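Local coordinates for protein kynurenine formamidase (Bacillus anthracis, PDB 4CO9) that catalyses the zinc-dependent hydrolysis of N-formyl-L-kynurenine to L-kynurenine and formate, the second step of tryptophan degradation through the kynurenine pathway, at residues E104-L109 and K140-I145; I133-S138 and F167-H172; I11-N16 and L174-L179; L110-S115 and G146-S151; G24-S29 and K46-I51. All coordinates share one frame; numbering follows the deposited sequence.

In the fold
This enzyme illustrates how a catalytic centre can be built partly from the strands of a mixed sheet. Contacts 1 and 4 are successive parts of one pairing, strand 108-112 beside strand 144-147, their centres about 16 Å apart. Contact 2, about 9 Å from contact 1 between centres, sets helix 133-140 against the turn that leads from helix 161-168 into strand 172-175. That strand, the next neighbour of 144-147, runs into contact 3, which carries a zinc ligand and lies about 10 Å from contact 4 between centres. Contact 5 stands apart in a two-stranded hairpin, its centre about 32 Å from that of contact 1. Along the chain, contact 3 encloses the other four; contacts 3 and 5 touch the second subunit.

Contact 1: residues E104-L109 and K140-I145; sequences EGVERL and KGIRLI
E107 O accepts from R143 N in the shortest direct hydrogen bond between the two segments, 2.8 Å long and almost straight, with 174° at the hydrogen, while the CA-H of I142 adds a softer contact to the same oxygen. Here the parallel neighbours 108-112 and 144-147 come together, the two ends of a beta-alpha-beta crossover that passes through helix 133-140. One step on, L109 N donates to L144 O at 2.9 Å, in the parallel register of the strands. Above this backbone, I145 places its CD1 3.8 Å from L109 CD2; the two side chains run side by side in the same direction, and L137 of the helix packs on both. A bend at chi2 (80°) turns CD1 of I145 toward L109. On the other face R108 stretches away to the carbonyls of V77, Q76 and P81, and its NH1 also pairs with E107 OE1. At the other end of the contact E104 OE2 meets K140 NZ at 3.0 Å in a salt bridge, nearly along the C-O axis. There K140 O takes hydrogens from two waters: one, 2.6 Å from K140 O, accepts from G105 N, and the other also donates to V106 O.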
# COMPACT_ATOMS: atom_id res chain seq x y z
N GLU C 104 -16.66 19.22 -13.54
CA GLU C 104 -15.65 19.74 -14.45
C GLU C 104 -14.30 19.81 -13.74
O GLU C 104 -14.21 20.23 -12.60
CB GLU C 104 -16.07 21.10 -15.04
CG GLU C 104 -17.37 21.02 -15.86
CD GLU C 104 -17.31 19.96 -16.94
OE1 GLU C 104 -16.49 20.12 -17.86
OE2 GLU C 104 -18.09 18.97 -16.88
N GLY C 105 -13.26 19.35 -14.42
CA GLY C 105 -11.89 19.38 -13.91
C GLY C 105 -11.56 18.28 -12.90
O GLY C 105 -10.43 18.20 -12.44
N VAL C 106 -12.54 17.44 -12.58
CA VAL C 106 -12.32 16.33 -11.66
C VAL C 106 -11.54 15.21 -12.35
O VAL C 106 -11.83 14.81 -13.49
CB VAL C 106 -13.67 15.80 -11.11
CG1 VAL C 106 -13.47 14.55 -10.27
CG2 VAL C 106 -14.36 16.89 -10.30
N GLU C 107 -10.53 14.69 -11.65
CA GLU C 107 -9.67 13.60 -12.16
C GLU C 107 -9.98 12.25 -11.48
O GLU C 107 -9.71 11.19 -12.05
CB GLU C 107 -8.19 13.96 -11.94
CG GLU C 107 -7.64 15.23 -12.59
CD GLU C 107 -6.35 15.71 -11.92
OE1 GLU C 107 -5.54 14.88 -11.46
OE2 GLU C 107 -6.17 16.94 -11.82
N ARG C 108 -10.49 12.28 -10.26
CA ARG C 108 -10.76 11.07 -9.47
C ARG C 108 -12.06 11.29 -8.73
O ARG C 108 -12.27 12.36 -8.19
CB ARG C 108 -9.64 10.82 -8.46
CG ARG C 108 -8.27 10.64 -9.09
CD ARG C 108 -7.11 10.66 -8.13
NE ARG C 108 -5.89 10.69 -8.94
CZ ARG C 108 -5.41 11.78 -9.54
NH1 ARG C 108 -5.99 12.97 -9.38
NH2 ARG C 108 -4.33 11.67 -10.30
N LEU C 109 -12.93 10.28 -8.71
CA LEU C 109 -14.25 10.44 -8.12
C LEU C 109 -14.57 9.27 -7.21
O LEU C 109 -14.48 8.12 -7.64
CB LEU C 109 -15.29 10.54 -9.24
CG LEU C 109 -16.74 10.74 -8.82
CD1 LEU C 109 -16.91 12.11 -8.18
CD2 LEU C 109 -17.66 10.63 -10.04
N LYS C 140 -15.15 13.73 -19.20
CA LYS C 140 -14.78 14.77 -18.22
C LYS C 140 -13.33 14.75 -17.81
O LYS C 140 -12.87 15.69 -17.18
CB LYS C 140 -15.65 14.67 -16.97
CG LYS C 140 -17.12 14.81 -17.29
CD LYS C 140 -17.89 15.44 -16.15
CE LYS C 140 -19.35 15.57 -16.54
NZ LYS C 140 -19.54 16.50 -17.68
N GLY C 141 -12.61 13.68 -18.15
CA GLY C 141 -11.21 13.54 -17.77
C GLY C 141 -11.00 12.70 -16.50
O GLY C 141 -9.91 12.68 -15.94
N ILE C 142 -12.03 12.02 -16.04
CA ILE C 142 -11.93 11.23 -14.82
C ILE C 142 -11.18 9.94 -15.11
O ILE C 142 -11.52 9.22 -16.03
CB ILE C 142 -13.32 10.98 -14.21
CG1 ILE C 142 -13.83 12.30 -13.62
CG2 ILE C 142 -13.28 9.89 -13.15
CD1 ILE C 142 -15.30 12.33 -13.30
N ARG C 143 -10.15 9.67 -14.31
CA ARG C 143 -9.25 8.53 -14.51
C ARG C 143 -9.41 7.43 -13.47
O ARG C 143 -8.88 6.34 -13.64
CB ARG C 143 -7.80 9.00 -14.48
CG ARG C 143 -7.46 10.10 -15.46
CD ARG C 143 -6.06 10.62 -15.17
NE ARG C 143 -5.04 9.74 -15.75
CZ ARG C 143 -3.76 9.71 -15.39
NH1 ARG C 143 -3.32 10.51 -14.43
NH2 ARG C 143 -2.92 8.87 -15.98
N LEU C 144 -10.13 7.71 -12.39
CA LEU C 144 -10.33 6.73 -11.33
C LEU C 144 -11.69 6.92 -10.71
O LEU C 144 -12.11 8.03 -10.40
CB LEU C 144 -9.24 6.87 -10.27
CG LEU C 144 -9.41 6.06 -8.98
CD1 LEU C 144 -9.06 4.59 -9.11
CD2 LEU C 144 -8.60 6.66 -7.85
N ILE C 145 -12.38 5.80 -10.51
CA ILE C 145 -13.65 5.76 -9.82
C ILE C 145 -13.49 4.83 -8.62
O ILE C 145 -12.91 3.74 -8.72
CB ILE C 145 -14.80 5.32 -10.76
CG1 ILE C 145 -16.16 5.56 -10.12
CG2 ILE C 145 -14.70 3.85 -11.15
CD1 ILE C 145 -16.63 6.98 -10.22
O HOH W 1 -13.54 18.19 -16.91
O HOH W 2 -10.76 16.39 -15.42

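Contact 2: residues I133-S138 and F167-H172; sequences IAPFLS and FKHSIH
H169 lays its imidazole flat against the backbone of a helix. The peptide joining A134 to P135 covers one face, P135 N over the ring centre and 3.9 Å from the plane of H169. Around this the proline ring adds P135 CG at 3.8 Å from H169 NE2, and the methyl of A134 comes to 3.6 Å from H169 ND1. That nitrogen is hydrogen-bonded to Q165 O, a bond that helps to set how the ring is turned. Beside it, S138 CB meets H169 CB, and S138 OG gives only a weak hydrogen bond to H169 O, at 3.3 Å. Deeper in, I171 holds CG1 anti to the carbonyl carbon, and from there an extended chi2 (171°) carries I171 CD1 outward to the helix, 3.5 Å from A134 O and 3.7 Å from L137 CB. S170, with positive phi, is the C-prime residue of the Schellman motif that ends helix 161-168 and turns the chain toward I171. The contact thus packs the turn after helix 161-168 against helix 133-140: L166 packs on A134 and I171, while I171 rests on I145 of strand 144-147, next to strand 172-175.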
# COMPACT_ATOMS: atom_id res chain seq x y z
N ILE C 133 -21.98 5.12 -17.58
CA ILE C 133 -21.19 5.97 -16.72
C ILE C 133 -19.79 6.21 -17.30
O ILE C 133 -19.20 7.27 -17.10
CB ILE C 133 -21.10 5.36 -15.30
CG1 ILE C 133 -20.87 6.43 -14.26
CG2 ILE C 133 -20.00 4.30 -15.22
CD1 ILE C 133 -20.94 5.90 -12.84
N ALA C 134 -19.26 5.23 -18.05
CA ALA C 134 -17.86 5.26 -18.48
C ALA C 134 -17.52 6.30 -19.55
O ALA C 134 -16.57 7.07 -19.36
CB ALA C 134 -17.41 3.87 -18.92
N PRO C 135 -18.26 6.35 -20.67
CA PRO C 135 -18.01 7.45 -21.62
C PRO C 135 -18.25 8.83 -20.99
O PRO C 135 -17.50 9.76 -21.26
CB PRO C 135 -19.03 7.22 -22.74
CG PRO C 135 -19.57 5.84 -22.53
CD PRO C 135 -19.40 5.50 -21.09
N PHE C 136 -19.28 8.94 -20.16
CA PHE C 136 -19.60 10.18 -19.46
C PHE C 136 -18.43 10.68 -18.61
O PHE C 136 -18.01 11.82 -18.74
CB PHE C 136 -20.82 9.98 -18.56
CG PHE C 136 -21.21 11.19 -17.78
CD1 PHE C 136 -21.79 12.28 -18.41
CD2 PHE C 136 -20.99 11.26 -16.40
CE1 PHE C 136 -22.16 13.41 -17.69
CE2 PHE C 136 -21.35 12.39 -15.68
CZ PHE C 136 -21.94 13.46 -16.33
N LEU C 137 -17.93 9.82 -17.74
CA LEU C 137 -16.82 10.18 -16.86
C LEU C 137 -15.53 10.43 -17.62
O LEU C 137 -14.80 11.38 -17.34
CB LEU C 137 -16.59 9.08 -15.81
CG LEU C 137 -17.71 8.88 -14.80
CD1 LEU C 137 -17.38 7.72 -13.88
CD2 LEU C 137 -17.97 10.14 -13.99
N SER C 138 -15.25 9.57 -18.59
CA SER C 138 -14.05 9.68 -19.39
C SER C 138 -13.99 10.99 -20.16
O SER C 138 -12.93 11.63 -20.25
CB SER C 138 -13.98 8.51 -20.37
OG SER C 138 -12.85 8.59 -21.22
N PHE C 167 -12.55 0.31 -17.76
CA PHE C 167 -11.17 0.20 -18.23
C PHE C 167 -11.04 0.48 -19.75
O PHE C 167 -10.02 1.02 -20.18
CB PHE C 167 -10.46 -1.08 -17.74
CG PHE C 167 -9.65 -0.88 -16.46
CD1 PHE C 167 -8.41 -0.26 -16.49
CD2 PHE C 167 -10.13 -1.30 -15.22
CE1 PHE C 167 -7.66 -0.09 -15.33
CE2 PHE C 167 -9.39 -1.12 -14.06
CZ PHE C 167 -8.15 -0.52 -14.12
N LYS C 168 -12.08 0.19 -20.53
CA LYS C 168 -12.09 0.55 -21.96
C LYS C 168 -11.93 2.06 -22.14
O LYS C 168 -11.44 2.51 -23.18
CB LYS C 168 -13.40 0.11 -22.60
CG LYS C 168 -13.41 -0.01 -24.12
CD LYS C 168 -14.82 -0.31 -24.64
CE LYS C 168 -14.84 -1.39 -25.71
NZ LYS C 168 -14.02 -1.05 -26.89
N HIS C 169 -12.39 2.83 -21.16
CA HIS C 169 -12.31 4.29 -21.19
C HIS C 169 -11.23 4.85 -20.28
O HIS C 169 -11.29 6.01 -19.90
CB HIS C 169 -13.67 4.88 -20.83
CG HIS C 169 -14.71 4.66 -21.88
ND1 HIS C 169 -15.47 3.52 -21.94
CD2 HIS C 169 -15.11 5.44 -22.91
CE1 HIS C 169 -16.30 3.60 -22.96
NE2 HIS C 169 -16.10 4.76 -23.57
N SER C 170 -10.25 4.01 -19.95
CA SER C 170 -9.10 4.39 -19.15
C SER C 170 -9.44 4.82 -17.73
O SER C 170 -8.69 5.57 -17.12
CB SER C 170 -8.29 5.48 -19.88
OG SER C 170 -7.68 4.93 -21.03
N ILE C 171 -10.56 4.32 -17.20
CA ILE C 171 -10.98 4.62 -15.84
C ILE C 171 -10.64 3.44 -14.94
O ILE C 171 -11.13 2.34 -15.14
CB ILE C 171 -12.47 4.89 -15.73
CG1 ILE C 171 -12.87 6.03 -16.66
CG2 ILE C 171 -12.84 5.22 -14.28
CD1 ILE C 171 -14.37 6.23 -16.77
N HIS C 172 -9.81 3.71 -13.95
CA HIS C 172 -9.33 2.72 -13.01
C HIS C 172 -10.33 2.55 -11.88
O HIS C 172 -11.19 3.39 -11.70
CB HIS C 172 -7.97 3.13 -12.52
CG HIS C 172 -6.94 3.17 -13.60
ND1 HIS C 172 -5.80 2.40 -13.57
CD2 HIS C 172 -6.90 3.86 -14.77
CE1 HIS C 172 -5.09 2.63 -14.66
NE2 HIS C 172 -5.73 3.50 -15.40

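Contact 3: residues I11-N16 and L174-L179; sequences ISQPLN and LENVVL. With ZN (zinc ion), chain O; ZN (zinc ion), chain P.
Q13 reaches across to N176 and V178 by a chain that is extended beyond CG, which lies beside the backbone N (chi1 -66°). From CB the path leads to Q13 CG, which sits 3.6 Å from V178 CG2 and equally near N176 O. CD continues over N176, and Q13 OE1 comes to 3.8 Å from N176 CB. The two amides pass each other with planes only 21° apart, and water mediates at the tip: Q13 NE2 donates to a water 3.1 Å away that in turn donates to N176 OD1, and to a second that donates to V177 O. N176 ND2 is held by G54 O. Nearer the start of 11-16, V178 N donates to I11 O at 2.9 Å. I11 CD1 touches both V177 CG1 and L179 CD2, its side chain running alongside V177. V178 O is buried here without a polar partner. Next to N176, which has positive phi, E175 leaves strand 172-175 and binds both metals. E175 OE1 is shared, 2.4 Å from one zinc and 2.6 Å from the other, while E175 OE2 lies 2.1 Å from the latter. H52, H56, D58 and H163, together with a water bridging the metals and a second water on one of them, complete the binuclear zinc site characteristic of this kynurenine formamidase.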
# COMPACT_ATOMS: atom_id res chain seq x y z
N ILE C 11 -9.38 5.96 4.94
CA ILE C 11 -10.64 5.48 4.37
C ILE C 11 -10.55 4.02 3.93
O ILE C 11 -11.22 3.59 2.98
CB ILE C 11 -11.14 6.39 3.22
CG1 ILE C 11 -10.12 6.51 2.09
CG2 ILE C 11 -11.48 7.76 3.78
CD1 ILE C 11 -10.72 6.98 0.78
N SER C 12 -9.70 3.26 4.63
CA SER C 12 -9.50 1.85 4.35
C SER C 12 -10.20 0.97 5.39
O SER C 12 -10.36 1.36 6.54
CB SER C 12 -8.01 1.51 4.36
OG SER C 12 -7.28 2.34 3.47
N GLN C 13 -10.62 -0.22 4.96
CA GLN C 13 -11.19 -1.21 5.86
C GLN C 13 -10.09 -1.93 6.65
O GLN C 13 -9.11 -2.37 6.07
CB GLN C 13 -12.01 -2.24 5.07
CG GLN C 13 -13.26 -1.68 4.42
CD GLN C 13 -14.10 -2.72 3.73
OE1 GLN C 13 -13.65 -3.82 3.43
NE2 GLN C 13 -15.36 -2.37 3.46
N PRO C 14 -10.26 -2.09 7.97
CA PRO C 14 -9.26 -2.83 8.72
C PRO C 14 -9.16 -4.26 8.23
O PRO C 14 -10.19 -4.92 8.03
CB PRO C 14 -9.78 -2.78 10.16
CG PRO C 14 -10.63 -1.57 10.22
CD PRO C 14 -11.28 -1.47 8.86
N LEU C 15 -7.93 -4.72 8.04
CA LEU C 15 -7.64 -6.06 7.58
C LEU C 15 -7.30 -6.93 8.78
O LEU C 15 -6.30 -6.71 9.46
CB LEU C 15 -6.48 -6.05 6.59
CG LEU C 15 -6.75 -5.42 5.22
CD1 LEU C 15 -5.42 -5.32 4.46
CD2 LEU C 15 -7.75 -6.24 4.41
N ASN C 16 -8.14 -7.92 9.02
CA ASN C 16 -7.94 -8.88 10.09
C ASN C 16 -8.77 -10.14 9.78
O ASN C 16 -9.53 -10.17 8.79
CB ASN C 16 -8.32 -8.29 11.44
CG ASN C 16 -9.74 -7.74 11.45
OD1 ASN C 16 -10.71 -8.46 11.16
ND2 ASN C 16 -9.86 -6.46 11.74
N LEU C 174 -11.35 1.41 -7.83
CA LEU C 174 -11.03 1.28 -6.42
C LEU C 174 -12.30 0.86 -5.70
O LEU C 174 -13.34 1.49 -5.86
CB LEU C 174 -10.53 2.63 -5.92
CG LEU C 174 -10.40 2.89 -4.42
CD1 LEU C 174 -9.44 1.90 -3.78
CD2 LEU C 174 -9.95 4.32 -4.19
N GLU C 175 -12.23 -0.22 -4.92
CA GLU C 175 -13.39 -0.80 -4.26
C GLU C 175 -13.21 -0.87 -2.75
O GLU C 175 -12.07 -0.88 -2.24
CB GLU C 175 -13.67 -2.19 -4.83
CG GLU C 175 -14.24 -2.13 -6.24
CD GLU C 175 -14.09 -3.42 -7.04
OE1 GLU C 175 -13.23 -4.25 -6.68
OE2 GLU C 175 -14.83 -3.57 -8.05
N ASN C 176 -14.33 -0.88 -2.03
CA ASN C 176 -14.37 -0.98 -0.57
C ASN C 176 -13.71 0.18 0.19
O ASN C 176 -13.14 -0.03 1.25
CB ASN C 176 -13.78 -2.32 -0.10
CG ASN C 176 -14.73 -3.48 -0.28
OD1 ASN C 176 -15.95 -3.32 -0.27
ND2 ASN C 176 -14.18 -4.68 -0.42
N VAL C 177 -13.79 1.39 -0.33
CA VAL C 177 -13.40 2.54 0.49
C VAL C 177 -14.46 2.74 1.59
O VAL C 177 -15.58 2.27 1.45
CB VAL C 177 -13.18 3.84 -0.30
CG1 VAL C 177 -11.89 3.76 -1.12
CG2 VAL C 177 -14.37 4.20 -1.19
N VAL C 178 -14.05 3.41 2.66
CA VAL C 178 -14.91 3.69 3.81
C VAL C 178 -15.13 5.19 3.87
O VAL C 178 -14.19 5.94 4.11
CB VAL C 178 -14.23 3.24 5.10
CG1 VAL C 178 -15.14 3.47 6.30
CG2 VAL C 178 -13.80 1.79 5.00
N LEU C 179 -16.37 5.62 3.63
CA LEU C 179 -16.64 7.03 3.45
C LEU C 179 -17.71 7.62 4.38
O LEU C 179 -18.01 8.80 4.28
CB LEU C 179 -17.07 7.28 1.99
CG LEU C 179 -16.08 6.92 0.88
CD1 LEU C 179 -16.72 7.19 -0.47
CD2 LEU C 179 -14.77 7.67 1.02
ZN ZN O . -13.94 -5.25 -8.96
ZN ZN P . -11.86 -6.22 -6.87
O HOH W 3 -17.59 -3.69 1.84
O HOH W 4 -16.82 0.46 3.13
O HOH W 5 -13.31 -6.98 -8.11
O HOH W 6 -16.01 -6.52 -8.24

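Contact 4: residues L110-S115 and G146-S151; sequences LLRTSS and GVDVPS
The carboxylate of D148 is approached on both faces by T113. T113 N, 3.0 Å from D148 OD1, and T113 OG1, 2.7 Å from the same oxygen, come from opposite sides of the plane, each just under 30° out of it on the syn side. At the edge, S114 N, 2.9 Å away, uses the syn lone pair of D148 OD2. Three donors thus fix the rotation of the group, and they would be expected to favour its anionic form. The side chain gets there because CG is folded between the backbone N and the carbonyl carbon (chi1 61°). R112 passes by at its CG, 3.7 Å from D148 OD2, and its guanidinium stands nearly perpendicular to the carboxylate; the charged end belongs to D86, D184 and the carbonyls of V182 and L179. T113 OG1, having donated to D148, accepts from S115 N in an ST turn. Upstream, L111 N bonds to G146 O at 2.8 Å, and L110 CD2 packs 3.8 Å from the bare CA of G146. L111 CD1 meets V147 CG1 on the other face of the sheet. The V147 end of the strand pair lies beside the zinc ligand E175, about 4 Å between side chains, and the D148 tie closes the loops further away. The whole is a parallel strand pair whose C-terminal loops are tied by an aspartate to backbone amides.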
# COMPACT_ATOMS: atom_id res chain seq x y z
N LEU C 110 -14.90 9.57 -5.96
CA LEU C 110 -15.35 8.55 -5.00
C LEU C 110 -16.83 8.69 -4.76
O LEU C 110 -17.33 9.79 -4.51
CB LEU C 110 -14.60 8.66 -3.67
CG LEU C 110 -13.08 8.71 -3.74
CD1 LEU C 110 -12.45 8.76 -2.35
CD2 LEU C 110 -12.51 7.53 -4.52
N LEU C 111 -17.53 7.56 -4.83
CA LEU C 111 -18.97 7.50 -4.68
C LEU C 111 -19.36 6.89 -3.34
O LEU C 111 -19.04 5.72 -3.07
CB LEU C 111 -19.58 6.66 -5.81
CG LEU C 111 -19.20 7.02 -7.25
CD1 LEU C 111 -19.93 6.11 -8.23
CD2 LEU C 111 -19.53 8.47 -7.54
N ARG C 112 -20.01 7.68 -2.49
CA ARG C 112 -20.58 7.18 -1.25
C ARG C 112 -22.00 6.67 -1.50
O ARG C 112 -22.92 7.47 -1.70
CB ARG C 112 -20.62 8.28 -0.16
CG ARG C 112 -20.91 7.72 1.22
CD ARG C 112 -21.27 8.76 2.29
NE ARG C 112 -20.24 9.78 2.48
CZ ARG C 112 -20.19 10.92 1.81
NH1 ARG C 112 -21.15 11.24 0.93
NH2 ARG C 112 -19.20 11.76 2.02
N THR C 113 -22.16 5.36 -1.54
CA THR C 113 -23.49 4.75 -1.63
C THR C 113 -24.10 4.59 -0.24
O THR C 113 -25.31 4.56 -0.11
CB THR C 113 -23.48 3.37 -2.31
OG1 THR C 113 -22.88 2.40 -1.44
CG2 THR C 113 -22.75 3.40 -3.64
N SER C 114 -23.25 4.47 0.77
CA SER C 114 -23.66 4.16 2.14
C SER C 114 -24.59 2.96 2.18
O SER C 114 -25.48 2.89 3.03
CB SER C 114 -24.34 5.37 2.80
OG SER C 114 -23.46 6.49 2.82
N SER C 115 -24.41 2.02 1.26
CA SER C 115 -25.33 0.90 1.11
C SER C 115 -25.00 -0.25 2.05
O SER C 115 -25.90 -0.98 2.47
CB SER C 115 -25.38 0.42 -0.32
OG SER C 115 -26.23 -0.71 -0.43
N GLY C 146 -13.99 5.30 -7.47
CA GLY C 146 -13.97 4.52 -6.24
C GLY C 146 -15.37 4.37 -5.70
O GLY C 146 -16.17 5.30 -5.81
N VAL C 147 -15.66 3.20 -5.14
CA VAL C 147 -16.95 2.93 -4.52
C VAL C 147 -16.79 2.34 -3.11
O VAL C 147 -15.80 1.65 -2.83
CB VAL C 147 -17.82 1.99 -5.39
CG1 VAL C 147 -18.19 2.68 -6.68
CG2 VAL C 147 -17.11 0.67 -5.67
N ASP C 148 -17.77 2.60 -2.25
CA ASP C 148 -17.74 2.08 -0.88
C ASP C 148 -18.42 0.73 -0.74
O ASP C 148 -18.97 0.41 0.31
CB ASP C 148 -18.33 3.10 0.10
CG ASP C 148 -19.78 3.43 -0.18
OD1 ASP C 148 -20.30 3.02 -1.24
OD2 ASP C 148 -20.39 4.15 0.64
N VAL C 149 -18.36 -0.07 -1.80
CA VAL C 149 -18.88 -1.44 -1.83
C VAL C 149 -17.87 -2.33 -2.59
O VAL C 149 -16.92 -1.82 -3.17
CB VAL C 149 -20.27 -1.50 -2.50
CG1 VAL C 149 -21.33 -0.96 -1.56
CG2 VAL C 149 -20.27 -0.72 -3.81
N PRO C 150 -18.04 -3.66 -2.54
CA PRO C 150 -16.98 -4.54 -3.08
C PRO C 150 -16.86 -4.59 -4.59
O PRO C 150 -15.87 -5.12 -5.09
CB PRO C 150 -17.38 -5.93 -2.57
CG PRO C 150 -18.25 -5.67 -1.40
CD PRO C 150 -18.99 -4.41 -1.71
N SER C 151 -17.85 -4.09 -5.30
CA SER C 151 -17.84 -4.18 -6.75
C SER C 151 -18.52 -2.99 -7.42
O SER C 151 -19.36 -2.32 -6.83
CB SER C 151 -18.53 -5.47 -7.19
OG SER C 151 -18.29 -5.71 -8.57

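Contact 5: residues G24-S29 and K46-I51; sequences GDTPFS and KLTMSI
S50 OG donates to D25 OD2 at 2.6 Å, on the syn side of the carboxylate but 34° out of its plane, and accepts from H52 N. The D25 carboxylate is swung anti to the backbone N (chi1 -159°), which brings OD2 to S50. The other oxygen, D25 OD1, takes the backbone T26 N at 2.8 Å. Further along, S29 and T48 form an antiparallel hydrogen-bonded pair: S29 N gives to T48 O at 2.8 Å, and T48 N returns a bond to S29 O at 2.9 Å. A water 2.6 Å from S29 OG donates to K46 O, joining the strands beyond the pair. S50 N, by contrast, is buried with no partner. On the apolar side, F28 brings CZ to 3.5 Å from L47 CD1, while the sulfur of M49 makes an oblique Met-aromatic contact with the F28 ring. L47, T48 and M49 also pair with a strand of the second subunit, extending the sheet. Because the hydroxyl of S50 links D25 to the backbone of a zinc ligand, H52, the chemistry is consistent with a second-shell role in placing that histidine.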
# COMPACT_ATOMS: atom_id res chain seq x y z
N GLY C 24 -16.57 -18.10 -0.93
CA GLY C 24 -15.66 -19.16 -1.36
C GLY C 24 -14.20 -18.74 -1.59
O GLY C 24 -13.36 -19.59 -1.84
N ASP C 25 -13.91 -17.44 -1.53
CA ASP C 25 -12.60 -16.89 -1.86
C ASP C 25 -11.68 -17.15 -0.66
O ASP C 25 -12.16 -17.53 0.39
CB ASP C 25 -12.74 -15.40 -2.13
CG ASP C 25 -11.60 -14.85 -2.96
OD1 ASP C 25 -10.67 -15.63 -3.27
OD2 ASP C 25 -11.65 -13.62 -3.24
N THR C 26 -10.38 -16.99 -0.85
CA THR C 26 -9.42 -17.21 0.22
C THR C 26 -9.80 -16.41 1.47
O THR C 26 -9.89 -15.19 1.39
CB THR C 26 -8.01 -16.74 -0.21
OG1 THR C 26 -7.65 -17.38 -1.42
CG2 THR C 26 -6.99 -17.07 0.85
N PRO C 27 -10.02 -17.07 2.63
CA PRO C 27 -10.22 -16.30 3.84
C PRO C 27 -8.98 -15.51 4.23
O PRO C 27 -7.86 -15.96 3.99
CB PRO C 27 -10.52 -17.37 4.91
CG PRO C 27 -10.87 -18.59 4.16
CD PRO C 27 -10.05 -18.52 2.90
N PHE C 28 -9.17 -14.33 4.80
CA PHE C 28 -8.04 -13.53 5.23
C PHE C 28 -7.37 -14.19 6.43
O PHE C 28 -8.05 -14.62 7.34
CB PHE C 28 -8.45 -12.12 5.64
CG PHE C 28 -7.29 -11.28 6.12
CD1 PHE C 28 -6.83 -11.33 7.45
CD2 PHE C 28 -6.62 -10.46 5.23
CE1 PHE C 28 -5.75 -10.57 7.85
CE2 PHE C 28 -5.54 -9.70 5.62
CZ PHE C 28 -5.11 -9.74 6.94
N SER C 29 -6.05 -14.24 6.42
CA SER C 29 -5.29 -14.81 7.52
C SER C 29 -4.02 -14.01 7.80
O SER C 29 -3.14 -13.96 6.94
CB SER C 29 -4.92 -16.26 7.14
OG SER C 29 -4.04 -16.80 8.08
N LYS C 46 2.89 -14.43 8.94
CA LYS C 46 2.52 -14.81 7.59
C LYS C 46 1.16 -14.24 7.22
O LYS C 46 0.22 -14.39 7.97
CB LYS C 46 2.50 -16.32 7.54
CG LYS C 46 2.08 -16.90 6.21
CD LYS C 46 2.06 -18.41 6.31
CE LYS C 46 1.84 -19.06 4.98
NZ LYS C 46 1.73 -20.53 5.14
N LEU C 47 1.10 -13.62 6.05
CA LEU C 47 -0.10 -13.02 5.51
C LEU C 47 -0.59 -13.87 4.33
O LEU C 47 0.17 -14.13 3.38
CB LEU C 47 0.19 -11.60 5.03
CG LEU C 47 -0.93 -10.77 4.40
CD1 LEU C 47 -2.05 -10.54 5.42
CD2 LEU C 47 -0.37 -9.46 3.91
N THR C 48 -1.85 -14.29 4.41
CA THR C 48 -2.52 -15.00 3.32
C THR C 48 -3.85 -14.30 3.05
O THR C 48 -4.65 -14.13 3.97
CB THR C 48 -2.77 -16.47 3.71
OG1 THR C 48 -1.53 -17.09 4.06
CG2 THR C 48 -3.37 -17.25 2.54
N MET C 49 -4.10 -13.91 1.81
CA MET C 49 -5.35 -13.24 1.48
C MET C 49 -5.70 -13.29 0.00
O MET C 49 -4.82 -13.49 -0.85
CB MET C 49 -5.28 -11.76 1.91
CG MET C 49 -4.24 -10.93 1.15
SD MET C 49 -3.96 -9.27 1.85
CE MET C 49 -5.56 -8.56 1.57
N SER C 50 -6.99 -13.14 -0.30
CA SER C 50 -7.42 -12.81 -1.65
C SER C 50 -7.01 -11.37 -1.94
O SER C 50 -7.06 -10.53 -1.05
CB SER C 50 -8.92 -12.93 -1.83
OG SER C 50 -9.32 -12.41 -3.10
N ILE C 51 -6.63 -11.11 -3.18
CA ILE C 51 -6.39 -9.75 -3.69
C ILE C 51 -7.58 -8.80 -3.42
O ILE C 51 -7.41 -7.61 -3.06
CB ILE C 51 -6.07 -9.86 -5.19
CG1 ILE C 51 -4.69 -10.54 -5.38
CG2 ILE C 51 -6.12 -8.50 -5.86
CD1 ILE C 51 -3.47 -9.74 -4.89
O HOH W 7 -1.53 -16.50 7.31